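Local coordinates for protein serine-pyruvate aminotransferase (AgxT) (Sulfolobus solfataricus, PDB 3ZRP) that probably transfers amino groups between serine or alanine and keto acids such as pyruvate and glyoxylate, using pyridoxal 5'-phosphate as cofactor, at residues Phe28-Val34 against Ala238-Pro244; Leu37-Lys42 against Val229-Glu234; Val17-Glu23 against Leu250-Ala255. All coordinates share one frame; numbering follows the deposited sequence.

Contact 1 (Phe28-Val34 against Ala238-Pro244); sequences FTSKEFV and AAYFATP. With PLP (pyridoxal-5'-phosphate), chain D.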
loop_
_atom_site.group_PDB
_atom_site.type_symbol
_atom_site.label_atom_id
_atom_site.label_comp_id
_atom_site.label_asym_id
_atom_site.label_seq_id
_atom_site.Cartn_x
_atom_site.Cartn_y
_atom_site.Cartn_z
ATOM N N PHE A 28 6.798 12.860 0.772
ATOM C CA PHE A 28 6.658 12.524 2.195
ATOM C C PHE A 28 7.357 13.493 3.181
ATOM O O PHE A 28 7.082 13.456 4.387
ATOM C CB PHE A 28 7.104 11.079 2.458
ATOM C CG PHE A 28 8.547 10.836 2.155
ATOM C CD1 PHE A 28 8.952 10.473 0.868
ATOM C CD2 PHE A 28 9.509 10.987 3.146
ATOM C CE1 PHE A 28 10.295 10.251 0.585
ATOM C CE2 PHE A 28 10.861 10.770 2.865
ATOM C CZ PHE A 28 11.251 10.407 1.588
ATOM N N THR A 29 8.255 14.343 2.674
ATOM C CA THR A 29 8.933 15.352 3.498
ATOM C C THR A 29 8.234 16.719 3.496
ATOM O O THR A 29 8.472 17.537 4.389
ATOM C CB THR A 29 10.395 15.573 3.054
ATOM O OG1 THR A 29 10.424 15.976 1.683
ATOM C CG2 THR A 29 11.213 14.307 3.200
ATOM N N SER A 30 7.377 16.946 2.492
ATOM C CA SER A 30 6.663 18.216 2.302
ATOM C C SER A 30 5.740 18.535 3.466
ATOM O O SER A 30 5.081 17.650 4.002
ATOM C CB SER A 30 5.846 18.184 1.011
ATOM O OG SER A 30 6.644 17.789 -0.085
ATOM N N LYS A 31 5.675 19.807 3.850
ATOM C CA LYS A 31 4.796 20.187 4.955
ATOM C C LYS A 31 3.309 19.901 4.674
ATOM O O LYS A 31 2.555 19.591 5.600
ATOM C CB LYS A 31 5.037 21.633 5.420
ATOM C CG LYS A 31 4.442 22.744 4.549
ATOM C CD LYS A 31 4.548 24.088 5.311
ATOM C CE LYS A 31 3.503 25.094 4.872
ATOM N NZ LYS A 31 3.706 25.477 3.455
ATOM N N GLU A 32 2.902 19.953 3.404
ATOM C CA GLU A 32 1.519 19.616 3.023
ATOM C C GLU A 32 1.199 18.164 3.390
ATOM O O GLU A 32 0.102 17.855 3.867
ATOM C CB GLU A 32 1.280 19.833 1.527
ATOM C CG GLU A 32 1.504 21.272 1.050
ATOM C CD GLU A 32 2.936 21.516 0.579
ATOM O OE1 GLU A 32 3.895 21.264 1.348
ATOM O OE2 GLU A 32 3.098 21.964 -0.573
ATOM N N PHE A 33 2.156 17.274 3.166
ATOM C CA PHE A 33 1.938 15.874 3.509
ATOM C C PHE A 33 1.903 15.683 5.012
ATOM O O PHE A 33 0.976 15.062 5.548
ATOM C CB PHE A 33 2.992 14.968 2.884
ATOM C CG PHE A 33 2.930 13.573 3.403
ATOM C CD1 PHE A 33 1.939 12.712 2.950
ATOM C CD2 PHE A 33 3.801 13.142 4.395
ATOM C CE1 PHE A 33 1.842 11.410 3.438
ATOM C CE2 PHE A 33 3.703 11.850 4.906
ATOM C CZ PHE A 33 2.715 10.975 4.404
ATOM N N VAL A 34 2.907 16.217 5.702
ATOM C CA VAL A 34 2.988 16.063 7.158
ATOM C C VAL A 34 1.693 16.556 7.811
ATOM O O VAL A 34 1.147 15.886 8.686
ATOM C CB VAL A 34 4.254 16.776 7.739
ATOM C CG1 VAL A 34 4.172 16.887 9.236
ATOM C CG2 VAL A 34 5.540 16.027 7.314
ATOM N N ALA A 238 8.916 15.702 9.555
ATOM C CA ALA A 238 9.004 14.645 8.546
ATOM C C ALA A 238 9.917 13.538 9.058
ATOM O O ALA A 238 10.894 13.803 9.779
ATOM C CB ALA A 238 9.527 15.199 7.226
ATOM N N ALA A 239 9.591 12.300 8.705
ATOM C CA ALA A 239 10.433 11.142 9.017
ATOM C C ALA A 239 10.316 10.141 7.871
ATOM O O ALA A 239 9.357 10.200 7.095
ATOM C CB ALA A 239 10.009 10.512 10.315
ATOM N N TYR A 240 11.275 9.229 7.758
ATOM C CA TYR A 240 11.204 8.225 6.681
ATOM C C TYR A 240 11.388 6.813 7.219
ATOM O O TYR A 240 12.413 6.499 7.847
ATOM C CB TYR A 240 12.241 8.520 5.612
ATOM C CG TYR A 240 12.279 7.435 4.539
ATOM C CD1 TYR A 240 11.263 7.328 3.598
ATOM C CD2 TYR A 240 13.302 6.490 4.532
ATOM C CE1 TYR A 240 11.289 6.313 2.629
ATOM C CE2 TYR A 240 13.346 5.491 3.579
ATOM C CZ TYR A 240 12.333 5.407 2.640
ATOM O OH TYR A 240 12.365 4.379 1.718
ATOM N N PHE A 241 10.396 5.954 6.988
ATOM C CA PHE A 241 10.638 4.540 7.183
ATOM C C PHE A 241 10.603 3.926 5.788
ATOM O O PHE A 241 11.604 3.398 5.303
ATOM C CB PHE A 241 9.575 3.865 8.063
ATOM C CG PHE A 241 9.589 2.347 7.935
ATOM C CD1 PHE A 241 10.790 1.629 8.102
ATOM C CD2 PHE A 241 8.433 1.647 7.581
ATOM C CE1 PHE A 241 10.825 0.228 7.956
ATOM C CE2 PHE A 241 8.465 0.238 7.434
ATOM C CZ PHE A 241 9.652 -0.459 7.605
ATOM N N ALA A 242 9.429 4.002 5.171
ATOM C CA ALA A 242 9.265 3.548 3.787
ATOM C C ALA A 242 8.288 4.522 3.138
ATOM O O ALA A 242 7.479 5.136 3.829
ATOM C CB ALA A 242 8.702 2.145 3.783
ATOM N N THR A 243 8.326 4.647 1.811
ATOM C CA THR A 243 7.476 5.649 1.168
ATOM C C THR A 243 5.992 5.275 1.360
ATOM O O THR A 243 5.583 4.183 0.979
ATOM C CB THR A 243 7.797 5.806 -0.329
ATOM O OG1 THR A 243 9.188 6.129 -0.481
ATOM C CG2 THR A 243 6.947 6.930 -0.923
ATOM N N PRO A 244 5.195 6.169 1.981
ATOM C CA PRO A 244 3.760 5.936 2.133
ATOM C C PRO A 244 2.966 6.383 0.891
ATOM O O PRO A 244 3.515 7.129 0.032
ATOM C CB PRO A 244 3.388 6.855 3.339
ATOM C CG PRO A 244 4.306 7.998 3.159
ATOM C CD PRO A 244 5.607 7.439 2.636
HETATM N N1 PLP D . 15.507 0.733 -2.743
HETATM C C2 PLP D . 15.993 1.904 -3.271
HETATM C C2A PLP D . 17.231 1.837 -4.134
HETATM C C3 PLP D . 15.341 3.127 -3.020
HETATM O O3 PLP D . 15.780 4.184 -3.521
HETATM C C4 PLP D . 14.176 3.160 -2.233
HETATM C C4A PLP D . 13.476 4.510 -2.012
HETATM C C5 PLP D . 13.715 1.944 -1.697
HETATM C C6 PLP D . 14.364 0.732 -1.962
HETATM C C5A PLP D . 12.491 1.856 -0.838
HETATM O O4P PLP D . 11.259 2.087 -1.553
HETATM P P PLP D . 9.949 2.532 -0.773
HETATM O O1P PLP D . 10.349 3.739 0.012
HETATM O O2P PLP D . 8.995 2.760 -1.879
HETATM O O3P PLP D . 9.643 1.410 0.153
HETATM O O HOH W 1 6.550 11.848 6.819
#
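Phe28 lays one face of its ring over the near side of Tyr240, with Tyr240 CD1 3.5 Å from Phe28 CE2. The two rings meet obliquely, their planes at 39° and their centroids 5.1 Å apart. The Phe28 ring reaches the tyrosine because CG sits between the backbone N and the carbonyl carbon (chi1 63°). Behind the ring, Phe28 CB leans on Pro244 CD, and the same proline is met from the start of helix 31-48 by Phe33, whose CZ comes 3.6 Å from Pro244 CG. Farther along, the methyl of Ala238 fits against the backbone of Thr29 and beside Val34 CG2. A water lies within hydrogen-bonding distance of both Phe28 O and Ala239 O, in the plane of the Phe33 ring at its edge.

The far end of Tyr240 is given over to the cofactor. Its OH donates to PLP O1P over 2.7 Å, and this oxygen also lies at the ring edge, near the ring plane. Thr243 grips the same oxygen twice, through OG1 at 2.7 Å and through its backbone N at 2.9 Å, so three donors from this loop converge on one phosphate oxygen. Concentrated donors of this kind would probably stabilise negative charge there. The cofactor is also hydrogen-bonded to Thr138, Thr64, Gln188, Gly63 and Ser166 of the second subunit. A loop of one subunit reaching the phosphate of a cofactor held mainly by the other is a hallmark of the fold-type I aminotransferase dimer, to which class V belongs.

Contact 2 (Leu37-Lys42 against Val229-Glu234); sequences LAYSLK and VMRGAE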
loop_
_atom_site.group_PDB
_atom_site.type_symbol
_atom_site.label_atom_id
_atom_site.label_comp_id
_atom_site.label_asym_id
_atom_site.label_seq_id
_atom_site.Cartn_x
_atom_site.Cartn_y
_atom_site.Cartn_z
ATOM N N LEU A 37 -1.154 14.087 7.107
ATOM C CA LEU A 37 -0.958 12.910 7.943
ATOM C C LEU A 37 -1.375 13.189 9.379
ATOM O O LEU A 37 -2.119 12.411 9.959
ATOM C CB LEU A 37 0.490 12.414 7.884
ATOM C CG LEU A 37 0.827 11.158 8.722
ATOM C CD1 LEU A 37 -0.157 10.017 8.497
ATOM C CD2 LEU A 37 2.256 10.652 8.450
ATOM N N ALA A 38 -0.908 14.303 9.946
ATOM C CA ALA A 38 -1.292 14.695 11.308
ATOM C C ALA A 38 -2.809 14.840 11.454
ATOM O O ALA A 38 -3.406 14.390 12.447
ATOM C CB ALA A 38 -0.591 16.010 11.717
ATOM N N TYR A 39 -3.421 15.476 10.467
ATOM C CA TYR A 39 -4.857 15.669 10.472
ATOM C C TYR A 39 -5.629 14.340 10.407
ATOM O O TYR A 39 -6.644 14.158 11.091
ATOM C CB TYR A 39 -5.275 16.622 9.351
ATOM C CG TYR A 39 -6.738 16.969 9.408
ATOM C CD1 TYR A 39 -7.186 18.070 10.167
ATOM C CD2 TYR A 39 -7.686 16.187 8.750
ATOM C CE1 TYR A 39 -8.550 18.394 10.229
ATOM C CE2 TYR A 39 -9.037 16.499 8.809
ATOM C CZ TYR A 39 -9.464 17.600 9.556
ATOM O OH TYR A 39 -10.806 17.893 9.616
ATOM N N SER A 40 -5.162 13.414 9.570
ATOM C CA SER A 40 -5.804 12.101 9.479
ATOM C C SER A 40 -5.661 11.311 10.773
ATOM O O SER A 40 -6.608 10.645 11.212
ATOM C CB SER A 40 -5.249 11.314 8.269
ATOM O OG SER A 40 -5.524 12.025 7.090
ATOM N N LEU A 41 -4.479 11.393 11.387
ATOM C CA LEU A 41 -4.250 10.754 12.660
ATOM C C LEU A 41 -5.262 11.239 13.713
ATOM O O LEU A 41 -5.848 10.420 14.435
ATOM C CB LEU A 41 -2.795 10.942 13.116
ATOM C CG LEU A 41 -1.737 10.245 12.249
ATOM C CD1 LEU A 41 -0.368 10.639 12.677
ATOM C CD2 LEU A 41 -1.884 8.708 12.298
ATOM N N LYS A 42 -5.496 12.555 13.772
ATOM C CA LYS A 42 -6.506 13.107 14.700
ATOM C C LYS A 42 -7.917 12.652 14.355
ATOM O O LYS A 42 -8.711 12.339 15.249
ATOM C CB LYS A 42 -6.452 14.644 14.747
ATOM C CG LYS A 42 -5.174 15.148 15.332
ATOM C CD LYS A 42 -5.124 16.658 15.357
ATOM C CE LYS A 42 -3.676 17.146 15.351
ATOM N NZ LYS A 42 -2.921 16.727 16.563
ATOM N N VAL A 229 7.281 7.725 12.267
ATOM C CA VAL A 229 6.634 8.558 11.250
ATOM C C VAL A 229 5.356 9.205 11.783
ATOM O O VAL A 229 5.112 10.390 11.516
ATOM C CB VAL A 229 6.368 7.779 9.907
ATOM C CG1 VAL A 229 5.802 8.710 8.834
ATOM C CG2 VAL A 229 7.649 7.133 9.410
ATOM N N MET A 230 4.575 8.455 12.566
ATOM C CA MET A 230 3.286 8.939 13.113
ATOM C C MET A 230 3.468 9.971 14.224
ATOM O O MET A 230 2.825 11.032 14.198
ATOM C CB MET A 230 2.412 7.776 13.618
ATOM C CG MET A 230 2.214 6.653 12.566
ATOM S SD MET A 230 1.407 7.213 11.046
ATOM C CE MET A 230 2.507 6.517 9.802
ATOM N N ARG A 231 4.326 9.639 15.186
ATOM C CA ARG A 231 4.725 10.578 16.239
ATOM C C ARG A 231 5.339 11.834 15.640
ATOM O O ARG A 231 4.978 12.962 16.022
ATOM C CB ARG A 231 5.697 9.899 17.204
ATOM C CG ARG A 231 5.003 9.010 18.219
ATOM C CD ARG A 231 5.977 8.059 18.867
ATOM N NE ARG A 231 5.362 7.377 20.001
ATOM C CZ ARG A 231 5.884 6.330 20.624
ATOM N NH1 ARG A 231 7.041 5.816 20.223
ATOM N NH2 ARG A 231 5.231 5.783 21.640
ATOM N N GLY A 232 6.257 11.653 14.693
ATOM C CA GLY A 232 6.836 12.769 13.958
ATOM C C GLY A 232 5.773 13.703 13.405
ATOM O O GLY A 232 5.777 14.892 13.730
ATOM N N ALA A 233 4.859 13.167 12.590
ATOM C CA ALA A 233 3.800 13.959 11.940
ATOM C C ALA A 233 3.050 14.862 12.916
ATOM O O ALA A 233 2.773 16.032 12.605
ATOM C CB ALA A 233 2.811 13.057 11.214
ATOM N N GLU A 234 2.721 14.327 14.086
ATOM C CA GLU A 234 1.942 15.084 15.062
ATOM C C GLU A 234 2.764 16.172 15.741
ATOM O O GLU A 234 2.198 17.028 16.413
ATOM C CB GLU A 234 1.263 14.169 16.084
ATOM C CG GLU A 234 -0.029 13.557 15.548
ATOM C CD GLU A 234 -0.920 12.955 16.615
ATOM O OE1 GLU A 234 -0.555 11.934 17.226
ATOM O OE2 GLU A 234 -2.014 13.507 16.829
HETATM O O HOH W 2 -0.737 17.944 15.274
#
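Leu37 and Leu41, one turn apart on helix 31-48, face Met230 and Ala233 on helix 223-234 in a steep helix-helix crossing within the class-V aminotransferase fold. The segment axes approach to 8.8 Å at a signed angle of -103°. The tight part centres on Ala233, whose small CB lies 3.7 Å from Leu37 CD2. Leu37 turns its CG opposite the backbone N (chi1 -180°), which carries its two methyls to separate partners: CD2 toward Val229 CG1 and CD1 toward Met230 SD. The sulfur, on a chain bent at chi2 and chi3, also meets Leu41 CD2 at 3.8 Å, while Leu41 CD1 comes 3.6 Å from Met230 O. With an alanine in place of Leu37, both methyl branches would be gone, which would probably open a gap beside Ala233 CB and leave Met230 SD with less to pack against. Ala38 CB packs 3.5 Å from Ala233 O.

Toward solvent the contact becomes polar and looser. Lys42 bends at its last torsion (chi4 -63°) toward Glu234, where a salt bridge with a weak hydrogen bond joins Lys42 NZ to Glu234 OE2 at 3.4 Å. The carboxylate's stronger partner is Arg45, in a salt bridge with OE1; the lysine adds a long, weak link. A water also joins the helices, accepting from Lys42 NZ at 2.8 Å and donating to Glu234 O.

Contact 3 (Val17-Glu23 against Leu250-Ala255); sequences VLVAGLE and LQLAEA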
loop_
_atom_site.group_PDB
_atom_site.type_symbol
_atom_site.label_atom_id
_atom_site.label_comp_id
_atom_site.label_asym_id
_atom_site.label_seq_id
_atom_site.Cartn_x
_atom_site.Cartn_y
_atom_site.Cartn_z
ATOM N N VAL A 17 -13.019 14.636 -2.344
ATOM C CA VAL A 17 -12.012 13.718 -1.809
ATOM C C VAL A 17 -11.011 13.393 -2.901
ATOM O O VAL A 17 -9.806 13.548 -2.687
ATOM C CB VAL A 17 -12.634 12.426 -1.190
ATOM C CG1 VAL A 17 -11.544 11.477 -0.675
ATOM C CG2 VAL A 17 -13.594 12.777 -0.057
ATOM N N LEU A 18 -11.500 12.982 -4.072
ATOM C CA LEU A 18 -10.605 12.635 -5.193
ATOM C C LEU A 18 -9.737 13.802 -5.648
ATOM O O LEU A 18 -8.552 13.617 -5.947
ATOM C CB LEU A 18 -11.386 12.100 -6.387
ATOM C CG LEU A 18 -12.038 10.732 -6.263
ATOM C CD1 LEU A 18 -12.951 10.555 -7.464
ATOM C CD2 LEU A 18 -10.992 9.610 -6.162
ATOM N N VAL A 19 -10.337 14.995 -5.699
ATOM C CA VAL A 19 -9.658 16.203 -6.158
ATOM C C VAL A 19 -8.509 16.573 -5.226
ATOM O O VAL A 19 -7.475 17.076 -5.684
ATOM C CB VAL A 19 -10.650 17.406 -6.330
ATOM C CG1 VAL A 19 -9.898 18.723 -6.424
ATOM C CG2 VAL A 19 -11.490 17.221 -7.582
ATOM N N ALA A 20 -8.688 16.312 -3.928
ATOM C CA ALA A 20 -7.635 16.530 -2.921
ATOM C C ALA A 20 -6.319 15.826 -3.281
ATOM O O ALA A 20 -5.239 16.259 -2.871
ATOM C CB ALA A 20 -8.117 16.088 -1.536
ATOM N N GLY A 21 -6.421 14.747 -4.054
ATOM C CA GLY A 21 -5.240 13.998 -4.497
ATOM C C GLY A 21 -4.541 14.570 -5.720
ATOM O O GLY A 21 -3.578 13.981 -6.220
ATOM N N LEU A 22 -5.019 15.711 -6.218
ATOM C CA LEU A 22 -4.381 16.347 -7.381
ATOM C C LEU A 22 -3.217 17.272 -7.021
ATOM O O LEU A 22 -2.513 17.741 -7.913
ATOM C CB LEU A 22 -5.395 17.096 -8.252
ATOM C CG LEU A 22 -6.395 16.337 -9.115
ATOM C CD1 LEU A 22 -7.171 17.337 -9.966
ATOM C CD2 LEU A 22 -5.733 15.286 -10.003
ATOM N N GLU A 23 -3.021 17.520 -5.726
ATOM C CA GLU A 23 -1.914 18.350 -5.243
ATOM C C GLU A 23 -0.565 17.842 -5.758
ATOM O O GLU A 23 -0.174 16.703 -5.492
ATOM C CB GLU A 23 -1.901 18.420 -3.708
ATOM C CG GLU A 23 -2.474 19.708 -3.100
ATOM C CD GLU A 23 -1.922 19.994 -1.711
ATOM O OE1 GLU A 23 -2.103 19.148 -0.809
ATOM O OE2 GLU A 23 -1.300 21.062 -1.516
ATOM N N LEU A 250 -3.462 12.379 1.384
ATOM C CA LEU A 250 -4.073 13.704 1.140
ATOM C C LEU A 250 -5.594 13.558 0.978
ATOM O O LEU A 250 -6.376 14.329 1.561
ATOM C CB LEU A 250 -3.484 14.347 -0.131
ATOM C CG LEU A 250 -1.981 14.705 -0.159
ATOM C CD1 LEU A 250 -1.584 15.320 -1.514
ATOM C CD2 LEU A 250 -1.634 15.618 0.980
ATOM N N GLN A 251 -6.002 12.572 0.167
ATOM C CA GLN A 251 -7.423 12.272 -0.017
ATOM C C GLN A 251 -8.085 11.905 1.324
ATOM O O GLN A 251 -9.181 12.396 1.637
ATOM C CB GLN A 251 -7.621 11.175 -1.085
ATOM C CG GLN A 251 -7.224 11.646 -2.487
ATOM C CD GLN A 251 -7.044 10.527 -3.514
ATOM O OE1 GLN A 251 -6.383 9.527 -3.254
ATOM N NE2 GLN A 251 -7.602 10.720 -4.702
ATOM N N LEU A 252 -7.415 11.059 2.110
ATOM C CA LEU A 252 -7.905 10.660 3.442
ATOM C C LEU A 252 -8.141 11.876 4.372
ATOM O O LEU A 252 -9.133 11.910 5.104
ATOM C CB LEU A 252 -6.973 9.617 4.127
ATOM C CG LEU A 252 -7.433 9.108 5.519
ATOM C CD1 LEU A 252 -8.799 8.367 5.458
ATOM C CD2 LEU A 252 -6.387 8.222 6.217
ATOM N N ALA A 253 -7.236 12.854 4.358
ATOM C CA ALA A 253 -7.394 14.030 5.253
ATOM C C ALA A 253 -8.660 14.836 4.915
ATOM O O ALA A 253 -9.364 15.363 5.811
ATOM C CB ALA A 253 -6.152 14.921 5.192
ATOM N N GLU A 254 -8.939 14.914 3.619
ATOM C CA GLU A 254 -10.126 15.561 3.111
ATOM C C GLU A 254 -11.384 14.765 3.462
ATOM O O GLU A 254 -12.398 15.360 3.815
ATOM C CB GLU A 254 -10.014 15.761 1.594
ATOM C CG GLU A 254 -11.221 16.462 0.924
ATOM C CD GLU A 254 -11.470 17.915 1.408
ATOM O OE1 GLU A 254 -10.655 18.479 2.175
ATOM O OE2 GLU A 254 -12.500 18.493 1.002
ATOM N N ALA A 255 -11.343 13.430 3.348
ATOM C CA ALA A 255 -12.472 12.621 3.837
ATOM C C ALA A 255 -12.736 12.924 5.315
ATOM O O ALA A 255 -13.891 13.144 5.717
ATOM C CB ALA A 255 -12.230 11.121 3.619
#
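Gln251 of helix 246-262 lies against the end of helix 15-20, a helix-to-helix packing that joins the N-terminal part of the class-V aminotransferase chain to the helix following the phosphate-binding loop. Its CG, opposite the carbonyl carbon across the first torsion (chi1 -67°), starts an extended chain that runs past Val17 O and Gly21 N. The amide NE2 then donates to Leu18 O at 3.3 Å, with an N-H...O angle of 154°. The donor is tilted 17° from the carbonyl plane, and Leu18 O also takes the backbone N-H of Gly21, so two donors hold it. Gly21 leaves room for the glutamine: a CB there would collide with Gln251 NE2.

At the base of the glutamine, Val17 crosses it at about a right angle, with CG1 by the backbone O of Gln251 and CG2 against Ala255. On the other flank Ala20 CB sits 3.7 Å from Glu254 CB, the glutamate stem also passing Val17 CA. Its carboxylate turns elsewhere, making a salt bridge through OE2 with Arg257.

Farther out, a type I beta turn from Ala20 to Glu23 bends the chain back over Leu250. Glu23 belongs to a calcium site, although no calcium is bound to this chain. Next to helix 31-48, where Leu250 packs on Ala36 and Glu23 on Glu32, Leu250 CD1 meets the stem of the calcium-site glutamate, 3.8 Å from Glu23 CB.

All three contacts lie on the same side of the chain's centre. Contacts 1 and 2 are neighbours, with centres 10 Å apart, and the centre of contact 3 is about 16 Å from each of theirs. Helix 31-48 serves both contact 1, at its start, and contact 2, farther along. Along the chain, 17-23, 28-34 and 37-42 come first; their partners follow in reverse, 229-234, 238-244 and 250-255, so the contacts are nested, contact 2 innermost. About 200 residues, including the seven-stranded mixed sheet, separate the two groups. Together the contacts pack the N-terminal segments against helices 223-234 and 246-262 and the phosphate-reaching loop between them. Contacts 1 and 3 also touch the second subunit.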